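Local coordinates for uncharacterized HDOD domain protein (Geobacter sulfurreducens, PDB 3HC1) that is of unknown function but binds two iron ions and probably acts as a metal-dependent phosphohydrolase of the HD-domain type, at residues F236-C241 / G247-K252. Sequence-based numbering, arbitrary orientation.
Sequences FADEYC and GFEGHK. With FE (Fe (III) ion), chain C; FE (Fe (III) ion), chain B.
The backbones of 236-241, in helix 229-243, and of the loop 247-252 come nearest at C241 and G247 (CA atoms 5.7 Å apart); the loop then runs past the helix until H251 faces E239 with CA atoms 8.3 Å apart. Between these points D238 and E249 share an iron ion of chain C: D238 OD1 and E249 OE1 each bind it at 2.2 Å, their carboxylate planes turned 58° apart. E249 OE2 reaches the second iron, so this carboxylate bridges the pair beside water 2, which also binds both metals. H122, H152 and D153 complete the first site and, with D238, form the H...HD...D ligand set of HD-domain proteins; D153, H193, H217 and H218 complete the second. Farther along, H251 NE2 donates a nearly straight 2.5 Å bond in its ring plane to the anti lone pair of E239 OE2. With CG anti to the backbone N (chi1 -163°), the ring presents its NE2 edge to the carboxylate, the two planes 36° apart, and its ND1 grips K252 O, fixing the ring's rotation. A leucine in place of this histidine would probably leave E239 OE2 without its ring donor and the K252 carbonyl without its ND1 partner. Helix 257-263 touches E239 and H251 through L260, while helix 116-136 packs on A237 and C241.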
ATOM      1  N   PHE A 236      -2.937  -3.519  -9.879  1.00 17.38           N
ATOM      2  CA  PHE A 236      -4.235  -4.213  -9.941  1.00 16.05           C
ATOM      3  C   PHE A 236      -5.044  -4.000  -8.669  1.00 16.93           C
ATOM      4  O   PHE A 236      -6.237  -3.621  -8.712  1.00 16.83           O
ATOM      5  CB  PHE A 236      -4.119  -5.719 -10.270  1.00 11.00           C
ATOM      6  CG  PHE A 236      -5.422  -6.418 -10.275  1.00 11.24           C
ATOM      7  CD1 PHE A 236      -5.977  -6.864  -9.105  1.00 17.01           C
ATOM      8  CD2 PHE A 236      -6.154  -6.520 -11.452  1.00 21.24           C
ATOM      9  CE1 PHE A 236      -7.201  -7.440  -9.083  1.00 18.52           C
ATOM     10  CE2 PHE A 236      -7.388  -7.104 -11.438  1.00 19.31           C
ATOM     11  CZ  PHE A 236      -7.912  -7.562 -10.264  1.00 14.89           C
ATOM     12  N   ALA A 237      -4.405  -4.221  -7.529  1.00 19.67           N
ATOM     13  CA  ALA A 237      -5.086  -4.065  -6.243  1.00 17.39           C
ATOM     14  C   ALA A 237      -5.655  -2.653  -6.038  1.00 14.07           C
ATOM     15  O   ALA A 237      -6.748  -2.497  -5.482  1.00 16.13           O
ATOM     16  CB  ALA A 237      -4.189  -4.500  -5.067  1.00 13.75           C
ATOM     17  N   ASP A 238      -4.960  -1.639  -6.520  1.00 17.38           N
ATOM     18  CA  ASP A 238      -5.426  -0.288  -6.370  1.00 15.78           C
ATOM     19  C   ASP A 238      -6.681  -0.055  -7.209  1.00 14.02           C
ATOM     20  O   ASP A 238      -7.692   0.457  -6.717  1.00 14.11           O
ATOM     21  CB  ASP A 238      -4.339   0.730  -6.737  1.00 19.27           C
ATOM     22  CG  ASP A 238      -4.877   2.114  -6.802  1.00 20.55           C
ATOM     23  OD1 ASP A 238      -5.393   2.548  -5.775  1.00 16.45           O
ATOM     24  OD2 ASP A 238      -4.848   2.761  -7.866  1.00 14.99           O
ATOM     25  N   GLU A 239      -6.620  -0.425  -8.483  1.00 16.13           N
ATOM     26  CA  GLU A 239      -7.777  -0.304  -9.355  1.00 17.62           C
ATOM     27  C   GLU A 239      -8.993  -1.117  -8.827  1.00 16.40           C
ATOM     28  O   GLU A 239     -10.130  -0.622  -8.792  1.00 16.10           O
ATOM     29  CB  GLU A 239      -7.419  -0.643 -10.817  1.00 18.44           C
ATOM     30  CG  GLU A 239      -8.546  -0.225 -11.762  1.00 15.94           C
ATOM     31  CD  GLU A 239      -8.145  -0.129 -13.185  1.00 21.89           C
ATOM     32  OE1 GLU A 239      -7.115  -0.711 -13.488  1.00 14.23           O
ATOM     33  OE2 GLU A 239      -8.828   0.557 -13.985  1.00 15.13           O
ATOM     34  N   TYR A 240      -8.728  -2.318  -8.325  1.00 16.60           N
ATOM     35  CA  TYR A 240      -9.755  -3.162  -7.759  1.00 15.61           C
ATOM     36  C   TYR A 240     -10.438  -2.467  -6.577  1.00 16.89           C
ATOM     37  O   TYR A 240     -11.663  -2.329  -6.562  1.00 18.55           O
ATOM     38  CB  TYR A 240      -9.205  -4.527  -7.307  1.00 17.38           C
ATOM     39  CG  TYR A 240     -10.287  -5.378  -6.718  1.00 20.46           C
ATOM     40  CD1 TYR A 240     -10.634  -5.275  -5.373  1.00 19.75           C
ATOM     41  CD2 TYR A 240     -11.012  -6.245  -7.512  1.00 22.52           C
ATOM     42  CE1 TYR A 240     -11.661  -6.017  -4.869  1.00 19.38           C
ATOM     43  CE2 TYR A 240     -12.033  -6.976  -7.018  1.00 23.38           C
ATOM     44  CZ  TYR A 240     -12.357  -6.886  -5.709  1.00 19.05           C
ATOM     45  OH  TYR A 240     -13.410  -7.633  -5.254  1.00 19.19           O
ATOM     46  N   CYS A 241      -9.633  -2.014  -5.607  1.00 13.73           N
ATOM     47  CA  CYS A 241     -10.127  -1.310  -4.435  1.00 13.05           C
ATOM     48  C   CYS A 241     -10.915  -0.064  -4.814  1.00 16.17           C
ATOM     49  O   CYS A 241     -11.971   0.167  -4.259  1.00 17.05           O
ATOM     50  CB  CYS A 241      -9.007  -0.981  -3.500  1.00 15.65           C
ATOM     51  SG  CYS A 241      -8.448  -2.468  -2.593  1.00 18.14           S
ATOM     52  N   GLY A 247     -11.738   2.888  -1.806  1.00 16.93           N
ATOM     53  CA  GLY A 247     -10.859   3.923  -2.339  1.00 16.01           C
ATOM     54  C   GLY A 247     -11.455   5.303  -2.424  1.00 17.38           C
ATOM     55  O   GLY A 247     -12.586   5.584  -1.921  1.00 18.30           O
ATOM     56  N   PHE A 248     -10.691   6.196  -3.024  1.00 15.99           N
ATOM     57  CA  PHE A 248     -11.114   7.608  -3.070  1.00 17.81           C
ATOM     58  C   PHE A 248     -10.614   8.328  -4.287  1.00 19.14           C
ATOM     59  O   PHE A 248     -10.957   9.472  -4.482  1.00 13.36           O
ATOM     60  CB  PHE A 248     -10.593   8.361  -1.804  1.00 17.47           C
ATOM     61  CG  PHE A 248      -9.075   8.439  -1.730  1.00 15.45           C
ATOM     62  CD1 PHE A 248      -8.357   7.374  -1.257  1.00 17.31           C
ATOM     63  CD2 PHE A 248      -8.382   9.570  -2.207  1.00 16.83           C
ATOM     64  CE1 PHE A 248      -6.926   7.402  -1.228  1.00 15.73           C
ATOM     65  CE2 PHE A 248      -6.988   9.618  -2.183  1.00 16.93           C
ATOM     66  CZ  PHE A 248      -6.256   8.537  -1.692  1.00 19.68           C
ATOM     67  N   GLU A 249      -9.687   7.731  -5.049  1.00 18.34           N
ATOM     68  CA  GLU A 249      -8.964   8.490  -6.044  1.00 15.84           C
ATOM     69  C   GLU A 249      -9.763   8.674  -7.314  1.00 13.44           C
ATOM     70  O   GLU A 249      -9.371   9.452  -8.157  1.00 15.83           O
ATOM     71  CB  GLU A 249      -7.608   7.822  -6.345  1.00 14.15           C
ATOM     72  CG  GLU A 249      -6.652   7.862  -5.154  1.00 14.88           C
ATOM     73  CD  GLU A 249      -5.600   6.821  -5.291  1.00 19.33           C
ATOM     74  OE1 GLU A 249      -5.924   5.655  -5.088  1.00 16.66           O
ATOM     75  OE2 GLU A 249      -4.470   7.169  -5.659  1.00 15.21           O
ATOM     76  N   GLY A 250     -10.865   7.954  -7.476  1.00 14.26           N
ATOM     77  CA  GLY A 250     -11.760   8.128  -8.630  1.00 16.19           C
ATOM     78  C   GLY A 250     -11.355   7.297  -9.834  1.00 13.20           C
ATOM     79  O   GLY A 250     -10.282   6.697  -9.866  1.00 14.27           O
ATOM     80  N   HIS A 251     -12.242   7.232 -10.824  1.00 17.26           N
ATOM     81  CA  HIS A 251     -12.026   6.317 -11.970  1.00 16.85           C
ATOM     82  C   HIS A 251     -12.960   6.726 -13.054  1.00 13.58           C
ATOM     83  O   HIS A 251     -14.077   7.111 -12.788  1.00 15.40           O
ATOM     84  CB  HIS A 251     -12.328   4.864 -11.568  1.00 16.03           C
ATOM     85  CG  HIS A 251     -11.778   3.831 -12.507  1.00 15.04           C
ATOM     86  ND1 HIS A 251     -12.319   3.598 -13.756  1.00 11.98           N
ATOM     87  CD2 HIS A 251     -10.780   2.920 -12.351  1.00 15.90           C
ATOM     88  CE1 HIS A 251     -11.633   2.640 -14.358  1.00 14.86           C
ATOM     89  NE2 HIS A 251     -10.691   2.219 -13.533  1.00 19.04           N
ATOM     90  N   LYS A 252     -12.490   6.637 -14.287  1.00 17.54           N
ATOM     91  CA  LYS A 252     -13.361   6.862 -15.424  1.00 22.54           C
ATOM     92  C   LYS A 252     -14.451   5.816 -15.486  1.00 22.39           C
ATOM     93  O   LYS A 252     -14.296   4.714 -14.953  1.00 21.54           O
ATOM     94  CB  LYS A 252     -12.572   6.921 -16.739  1.00 26.23           C
ATOM     95  CG  LYS A 252     -12.015   5.599 -17.255  1.00 30.35           C
ATOM     96  CD  LYS A 252     -10.933   5.834 -18.313  1.00 37.68           C
ATOM     97  CE  LYS A 252     -10.606   4.569 -19.112  1.00 40.19           C
ATOM     98  NZ  LYS A 252     -10.582   3.340 -18.257  1.00 52.54           N
TER
HETATM   99 FE    FE C 306      -4.394   4.123  -4.511  1.00 19.20          FE
HETATM  100 FE    FE B 305      -2.493   6.248  -6.201  1.00 14.71          FE
HETATM  101  O   HOH W   1      -8.961   1.412 -16.346  1.00 31.73           O
HETATM  102  O   HOH W   2      -3.345   4.560  -6.142  1.00 15.87           O